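Local structure of cytosol aminopeptidase (Staphylococcus aureus subsp. aureus, 3KZW) at residues 278-290 with 300-313. The protein probably removes amino acids, leucine among them, from the N-termini of peptides as a metal-dependent, hexameric leucyl aminopeptidase. Numbering follows the deposited sequence.
Sequences IALVGKGITYDSG and MATMKFDMCGAANV
G282 and A310 bring strand and helix together, their CA atoms 4.0 Å apart, in a beta-alpha-beta crossover of the catalytic domain: strand 278-285 leads, through a long connection, into helix 308-322, which returns the chain to the parallel neighbour strand 328-338. Small residues suit this tight end. G282 has no side chain to hold the helix off, and A310 CB lies 3.6 Å from G284 CA. One turn on, branched V313 spreads CG1 against L280 CB and CG2 against G282 CA. K283 O accepts A310 N at 3.2 Å, the donor standing above the carbonyl plane.

Further along, charged side chains meet in a buried cluster. K283 starts with CG anti to its backbone N (chi1 177°) and stays extended, long enough for NZ to reach D306 OD2 at 3.0 Å, from above the carboxylate plane. T392 ties the pair together, its O taking NZ and its OG1 bonding D306 OD1. D288 OD2 sits 3.4 Å from D306 OD2, the carboxylate planes 20° apart; K295 forms a salt bridge with D288 OD2, and N338 ND2 bonds its OD1. Such a cluster of lysine and aspartates is consistent with the metal centre of this enzyme family.

The solvent side is limited to A301, T302 and M303, at least partly exposed; D348 of the second subunit receives the backbone N of T302 and K304. M300 and Y287 remain buried. The Y287 ring, broad and flat, lies with one face under M303 CB, while its hydroxyl bonds P347 O of the second subunit. The long, unbranched M300 runs past this ring at about a right angle, setting its CE 3.7 Å from S289 CB.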
ATOM      1  N   ILE A 278     -47.201   0.745  -4.018  1.00  2.66           N
ATOM      2  CA  ILE A 278     -45.936   0.129  -3.646  1.00  2.62           C
ATOM      3  C   ILE A 278     -44.817   1.062  -4.102  1.00  2.62           C
ATOM      4  O   ILE A 278     -44.736   1.414  -5.282  1.00  2.61           O
ATOM      5  CB  ILE A 278     -45.785  -1.275  -4.271  1.00  2.60           C
ATOM      6  CG1 ILE A 278     -46.823  -2.227  -3.674  1.00  2.59           C
ATOM      7  CG2 ILE A 278     -44.376  -1.821  -4.054  1.00  2.60           C
ATOM      8  CD1 ILE A 278     -47.095  -3.459  -4.510  1.00  2.66           C
ATOM      9  N   ALA A 279     -43.975   1.477  -3.159  1.00  2.61           N
ATOM     10  CA  ALA A 279     -42.870   2.384  -3.456  1.00  2.60           C
ATOM     11  C   ALA A 279     -41.627   1.617  -3.867  1.00  2.60           C
ATOM     12  O   ALA A 279     -41.153   0.751  -3.134  1.00  2.61           O
ATOM     13  CB  ALA A 279     -42.569   3.281  -2.268  1.00  2.62           C
ATOM     14  N   LEU A 280     -41.114   1.939  -5.050  1.00  2.62           N
ATOM     15  CA  LEU A 280     -39.863   1.374  -5.535  1.00  2.61           C
ATOM     16  C   LEU A 280     -38.838   2.487  -5.735  1.00  2.64           C
ATOM     17  O   LEU A 280     -38.987   3.332  -6.621  1.00  2.63           O
ATOM     18  CB  LEU A 280     -40.081   0.585  -6.828  1.00  2.60           C
ATOM     19  CG  LEU A 280     -41.079  -0.580  -6.815  1.00  2.63           C
ATOM     20  CD1 LEU A 280     -41.243  -1.138  -8.220  1.00  2.61           C
ATOM     21  CD2 LEU A 280     -40.664  -1.688  -5.852  1.00  2.66           C
ATOM     22  N   VAL A 281     -37.808   2.483  -4.894  1.00  2.66           N
ATOM     23  CA  VAL A 281     -36.782   3.526  -4.897  1.00  2.64           C
ATOM     24  C   VAL A 281     -35.491   3.010  -5.532  1.00  2.63           C
ATOM     25  O   VAL A 281     -35.031   1.915  -5.217  1.00  2.67           O
ATOM     26  CB  VAL A 281     -36.511   4.045  -3.463  1.00  2.63           C
ATOM     27  CG1 VAL A 281     -35.471   5.158  -3.468  1.00  2.63           C
ATOM     28  CG2 VAL A 281     -37.802   4.529  -2.821  1.00  2.57           C
ATOM     29  N   GLY A 282     -34.910   3.803  -6.427  1.00  2.63           N
ATOM     30  CA  GLY A 282     -33.701   3.396  -7.138  1.00  2.69           C
ATOM     31  C   GLY A 282     -32.566   4.401  -7.069  1.00  2.71           C
ATOM     32  O   GLY A 282     -32.778   5.607  -7.231  1.00  2.77           O
ATOM     33  N   LYS A 283     -31.359   3.898  -6.823  1.00  2.66           N
ATOM     34  CA  LYS A 283     -30.159   4.724  -6.828  1.00  2.67           C
ATOM     35  C   LYS A 283     -29.713   4.969  -8.269  1.00  2.69           C
ATOM     36  O   LYS A 283     -29.330   4.035  -8.980  1.00  2.69           O
ATOM     37  CB  LYS A 283     -29.046   4.046  -6.028  1.00  2.66           C
ATOM     38  CG  LYS A 283     -27.716   4.782  -6.036  1.00  2.65           C
ATOM     39  CD  LYS A 283     -26.603   3.898  -5.497  1.00  2.71           C
ATOM     40  CE  LYS A 283     -25.241   4.460  -5.856  1.00  2.75           C
ATOM     41  NZ  LYS A 283     -24.122   3.628  -5.339  1.00  2.87           N
ATOM     42  N   GLY A 284     -29.768   6.228  -8.691  1.00  2.67           N
ATOM     43  CA  GLY A 284     -29.442   6.593 -10.062  1.00  2.66           C
ATOM     44  C   GLY A 284     -28.175   7.409 -10.215  1.00  2.71           C
ATOM     45  O   GLY A 284     -28.175   8.435 -10.901  1.00  2.80           O
ATOM     46  N   ILE A 285     -27.091   6.958  -9.588  1.00  2.63           N
ATOM     47  CA  ILE A 285     -25.801   7.622  -9.757  1.00  2.67           C
ATOM     48  C   ILE A 285     -25.214   7.222 -11.110  1.00  2.71           C
ATOM     49  O   ILE A 285     -24.701   6.110 -11.276  1.00  2.74           O
ATOM     50  CB  ILE A 285     -24.821   7.335  -8.584  1.00  2.67           C
ATOM     51  CG1 ILE A 285     -25.419   7.783  -7.239  1.00  2.67           C
ATOM     52  CG2 ILE A 285     -23.465   8.004  -8.821  1.00  2.62           C
ATOM     53  CD1 ILE A 285     -25.675   9.286  -7.100  1.00  2.61           C
ATOM     54  N   THR A 286     -25.311   8.137 -12.073  1.00  2.69           N
ATOM     55  CA  THR A 286     -24.901   7.875 -13.454  1.00  2.68           C
ATOM     56  C   THR A 286     -23.397   7.638 -13.574  1.00  2.70           C
ATOM     57  O   THR A 286     -22.949   6.868 -14.429  1.00  2.74           O
ATOM     58  CB  THR A 286     -25.348   8.999 -14.412  1.00  2.69           C
ATOM     59  OG1 THR A 286     -24.807  10.250 -13.970  1.00  2.80           O
ATOM     60  CG2 THR A 286     -26.868   9.095 -14.460  1.00  2.63           C
ATOM     61  N   TYR A 287     -22.627   8.305 -12.715  1.00  2.67           N
ATOM     62  CA  TYR A 287     -21.204   8.014 -12.558  1.00  2.61           C
ATOM     63  C   TYR A 287     -20.703   8.360 -11.165  1.00  2.62           C
ATOM     64  O   TYR A 287     -21.016   9.423 -10.627  1.00  2.71           O
ATOM     65  CB  TYR A 287     -20.359   8.736 -13.604  1.00  2.61           C
ATOM     66  CG  TYR A 287     -18.964   8.164 -13.713  1.00  2.64           C
ATOM     67  CD1 TYR A 287     -18.717   7.030 -14.480  1.00  2.64           C
ATOM     68  CD2 TYR A 287     -17.898   8.743 -13.030  1.00  2.55           C
ATOM     69  CE1 TYR A 287     -17.447   6.497 -14.573  1.00  2.58           C
ATOM     70  CE2 TYR A 287     -16.622   8.219 -13.120  1.00  2.57           C
ATOM     71  CZ  TYR A 287     -16.402   7.095 -13.893  1.00  2.64           C
ATOM     72  OH  TYR A 287     -15.135   6.569 -13.987  1.00  2.77           O
ATOM     73  N   ASP A 288     -19.910   7.457 -10.598  1.00  2.61           N
ATOM     74  CA  ASP A 288     -19.353   7.631  -9.263  1.00  2.64           C
ATOM     75  C   ASP A 288     -17.826   7.623  -9.317  1.00  2.65           C
ATOM     76  O   ASP A 288     -17.208   6.573  -9.515  1.00  2.69           O
ATOM     77  CB  ASP A 288     -19.873   6.526  -8.331  1.00  2.65           C
ATOM     78  CG  ASP A 288     -19.480   6.738  -6.871  1.00  2.77           C
ATOM     79  OD1 ASP A 288     -19.073   7.864  -6.507  1.00  2.81           O
ATOM     80  OD2 ASP A 288     -19.590   5.769  -6.081  1.00  2.89           O
ATOM     81  N   SER A 289     -17.227   8.801  -9.153  1.00  2.61           N
ATOM     82  CA  SER A 289     -15.773   8.921  -9.039  1.00  2.59           C
ATOM     83  C   SER A 289     -15.329   8.779  -7.587  1.00  2.62           C
ATOM     84  O   SER A 289     -14.147   8.565  -7.302  1.00  2.61           O
ATOM     85  CB  SER A 289     -15.297  10.259  -9.596  1.00  2.59           C
ATOM     86  OG  SER A 289     -15.727  11.338  -8.789  1.00  2.56           O
ATOM     87  N   GLY A 290     -16.290   8.900  -6.676  1.00  2.62           N
ATOM     88  CA  GLY A 290     -16.027   8.834  -5.248  1.00  2.60           C
ATOM     89  C   GLY A 290     -15.987  10.209  -4.616  1.00  2.62           C
ATOM     90  O   GLY A 290     -15.985  10.334  -3.391  1.00  2.68           O
ATOM     91  N   MET A 300     -12.505   2.873 -10.243  1.00  2.73           N
ATOM     92  CA  MET A 300     -13.388   3.660 -11.117  1.00  2.75           C
ATOM     93  C   MET A 300     -13.904   2.897 -12.336  1.00  2.76           C
ATOM     94  O   MET A 300     -14.922   3.278 -12.923  1.00  2.67           O
ATOM     95  CB  MET A 300     -12.705   4.948 -11.571  1.00  2.73           C
ATOM     96  CG  MET A 300     -12.804   6.065 -10.569  1.00  2.77           C
ATOM     97  SD  MET A 300     -12.624   7.682 -11.329  1.00  2.94           S
ATOM     98  CE  MET A 300     -12.014   8.613  -9.932  1.00  2.68           C
ATOM     99  N   ALA A 301     -13.194   1.835 -12.720  1.00  2.75           N
ATOM    100  CA  ALA A 301     -13.625   0.961 -13.809  1.00  2.74           C
ATOM    101  C   ALA A 301     -15.048   0.464 -13.563  1.00  2.77           C
ATOM    102  O   ALA A 301     -15.403   0.111 -12.433  1.00  2.85           O
ATOM    103  CB  ALA A 301     -12.668  -0.214 -13.957  1.00  2.71           C
ATOM    104  N   THR A 302     -15.855   0.461 -14.622  1.00  2.72           N
ATOM    105  CA  THR A 302     -17.246  -0.019 -14.589  1.00  2.72           C
ATOM    106  C   THR A 302     -18.166   0.735 -13.610  1.00  2.70           C
ATOM    107  O   THR A 302     -19.149   0.175 -13.121  1.00  2.75           O
ATOM    108  CB  THR A 302     -17.347  -1.561 -14.358  1.00  2.75           C
ATOM    109  OG1 THR A 302     -16.927  -1.888 -13.027  1.00  2.70           O
ATOM    110  CG2 THR A 302     -16.502  -2.331 -15.371  1.00  2.77           C
ATOM    111  N   MET A 303     -17.853   2.003 -13.339  1.00  2.68           N
ATOM    112  CA  MET A 303     -18.670   2.818 -12.431  1.00  2.70           C
ATOM    113  C   MET A 303     -19.863   3.506 -13.099  1.00  2.74           C
ATOM    114  O   MET A 303     -20.609   4.242 -12.445  1.00  2.77           O
ATOM    115  CB  MET A 303     -17.818   3.826 -11.648  1.00  2.69           C
ATOM    116  CG  MET A 303     -17.088   3.203 -10.462  1.00  2.75           C
ATOM    117  SD  MET A 303     -18.216   2.374  -9.323  1.00  3.42           S
ATOM    118  CE  MET A 303     -17.257   0.941  -8.835  1.00  2.79           C
ATOM    119  N   LYS A 304     -20.044   3.257 -14.395  1.00  2.77           N
ATOM    120  CA  LYS A 304     -21.264   3.658 -15.096  1.00  2.71           C
ATOM    121  C   LYS A 304     -22.432   2.776 -14.649  1.00  2.73           C
ATOM    122  O   LYS A 304     -23.601   3.115 -14.864  1.00  2.72           O
ATOM    123  CB  LYS A 304     -21.072   3.583 -16.616  1.00  2.68           C
ATOM    124  CG  LYS A 304     -20.850   2.180 -17.171  1.00  2.63           C
ATOM    125  CD  LYS A 304     -20.818   2.183 -18.687  1.00  2.60           C
ATOM    126  CE  LYS A 304     -20.549   0.791 -19.226  1.00  2.58           C
ATOM    127  NZ  LYS A 304     -20.418   0.785 -20.705  1.00  2.60           N
ATOM    128  N   PHE A 305     -22.099   1.647 -14.020  1.00  2.74           N
ATOM    129  CA  PHE A 305     -23.086   0.693 -13.512  1.00  2.72           C
ATOM    130  C   PHE A 305     -23.591   1.055 -12.113  1.00  2.70           C
ATOM    131  O   PHE A 305     -24.279   0.263 -11.468  1.00  2.72           O
ATOM    132  CB  PHE A 305     -22.506  -0.727 -13.504  1.00  2.67           C
ATOM    133  CG  PHE A 305     -22.132  -1.251 -14.865  1.00  2.67           C
ATOM    134  CD1 PHE A 305     -23.007  -1.136 -15.943  1.00  2.68           C
ATOM    135  CD2 PHE A 305     -20.912  -1.893 -15.061  1.00  2.68           C
ATOM    136  CE1 PHE A 305     -22.661  -1.632 -17.201  1.00  2.67           C
ATOM    137  CE2 PHE A 305     -20.560  -2.395 -16.314  1.00  2.66           C
ATOM    138  CZ  PHE A 305     -21.438  -2.264 -17.385  1.00  2.63           C
ATOM    139  N   ASP A 306     -23.256   2.253 -11.646  1.00  2.74           N
ATOM    140  CA  ASP A 306     -23.675   2.694 -10.319  1.00  2.74           C
ATOM    141  C   ASP A 306     -25.118   3.205 -10.309  1.00  2.73           C
ATOM    142  O   ASP A 306     -25.613   3.659  -9.272  1.00  2.80           O
ATOM    143  CB  ASP A 306     -22.719   3.757  -9.768  1.00  2.69           C
ATOM    144  CG  ASP A 306     -22.488   3.607  -8.273  1.00  3.01           C
ATOM    145  OD1 ASP A 306     -22.341   2.449  -7.813  1.00  3.09           O
ATOM    146  OD2 ASP A 306     -22.447   4.638  -7.557  1.00  3.04           O
ATOM    147  N   MET A 307     -25.779   3.134 -11.464  1.00  2.69           N
ATOM    148  CA  MET A 307     -27.190   3.504 -11.582  1.00  2.70           C
ATOM    149  C   MET A 307     -28.077   2.311 -11.950  1.00  2.69           C
ATOM    150  O   MET A 307     -29.241   2.491 -12.316  1.00  2.72           O
ATOM    151  CB  MET A 307     -27.385   4.669 -12.567  1.00  2.69           C
ATOM    152  CG  MET A 307     -26.574   4.589 -13.857  1.00  2.74           C
ATOM    153  SD  MET A 307     -27.010   3.221 -14.950  1.00  3.24           S
ATOM    154  CE  MET A 307     -28.672   3.670 -15.458  1.00  2.79           C
ATOM    155  N   CYS A 308     -27.522   1.102 -11.840  1.00  2.66           N
ATOM    156  CA  CYS A 308     -28.258  -0.140 -12.099  1.00  2.67           C
ATOM    157  C   CYS A 308     -29.553  -0.234 -11.290  1.00  2.70           C
ATOM    158  O   CYS A 308     -30.572  -0.716 -11.792  1.00  2.76           O
ATOM    159  CB  CYS A 308     -27.378  -1.359 -11.814  1.00  2.63           C
ATOM    160  SG  CYS A 308     -26.202  -1.761 -13.131  1.00  2.98           S
ATOM    161  N   GLY A 309     -29.502   0.228 -10.044  1.00  2.67           N
ATOM    162  CA  GLY A 309     -30.671   0.245  -9.168  1.00  2.65           C
ATOM    163  C   GLY A 309     -31.836   1.005  -9.770  1.00  2.69           C
ATOM    164  O   GLY A 309     -32.961   0.507  -9.785  1.00  2.74           O
ATOM    165  N   ALA A 310     -31.560   2.207 -10.276  1.00  2.67           N
ATOM    166  CA  ALA A 310     -32.572   3.025 -10.942  1.00  2.64           C
ATOM    167  C   ALA A 310     -33.062   2.372 -12.231  1.00  2.65           C
ATOM    168  O   ALA A 310     -34.266   2.346 -12.501  1.00  2.64           O
ATOM    169  CB  ALA A 310     -32.034   4.408 -11.222  1.00  2.64           C
ATOM    170  N   ALA A 311     -32.122   1.836 -13.008  1.00  2.60           N
ATOM    171  CA  ALA A 311     -32.432   1.160 -14.263  1.00  2.63           C
ATOM    172  C   ALA A 311     -33.362  -0.033 -14.051  1.00  2.64           C
ATOM    173  O   ALA A 311     -34.321  -0.223 -14.801  1.00  2.62           O
ATOM    174  CB  ALA A 311     -31.152   0.724 -14.961  1.00  2.63           C
ATOM    175  N   ASN A 312     -33.079  -0.820 -13.017  1.00  2.64           N
ATOM    176  CA  ASN A 312     -33.876  -2.002 -12.702  1.00  2.69           C
ATOM    177  C   ASN A 312     -35.286  -1.678 -12.188  1.00  2.69           C
ATOM    178  O   ASN A 312     -36.221  -2.451 -12.412  1.00  2.67           O
ATOM    179  CB  ASN A 312     -33.120  -2.923 -11.734  1.00  2.69           C
ATOM    180  CG  ASN A 312     -31.890  -3.566 -12.373  1.00  2.65           C
ATOM    181  OD1 ASN A 312     -31.549  -3.285 -13.524  1.00  2.65           O
ATOM    182  ND2 ASN A 312     -31.222  -4.434 -11.624  1.00  2.62           N
ATOM    183  N   VAL A 313     -35.433  -0.538 -11.512  1.00  2.67           N
ATOM    184  CA  VAL A 313     -36.750  -0.043 -11.100  1.00  2.65           C
ATOM    185  C   VAL A 313     -37.589   0.292 -12.334  1.00  2.66           C
ATOM    186  O   VAL A 313     -38.759  -0.080 -12.413  1.00  2.73           O
ATOM    187  CB  VAL A 313     -36.646   1.178 -10.143  1.00  2.66           C
ATOM    188  CG1 VAL A 313     -37.996   1.867  -9.969  1.00  2.53           C
ATOM    189  CG2 VAL A 313     -36.102   0.748  -8.785  1.00  2.70           C
TER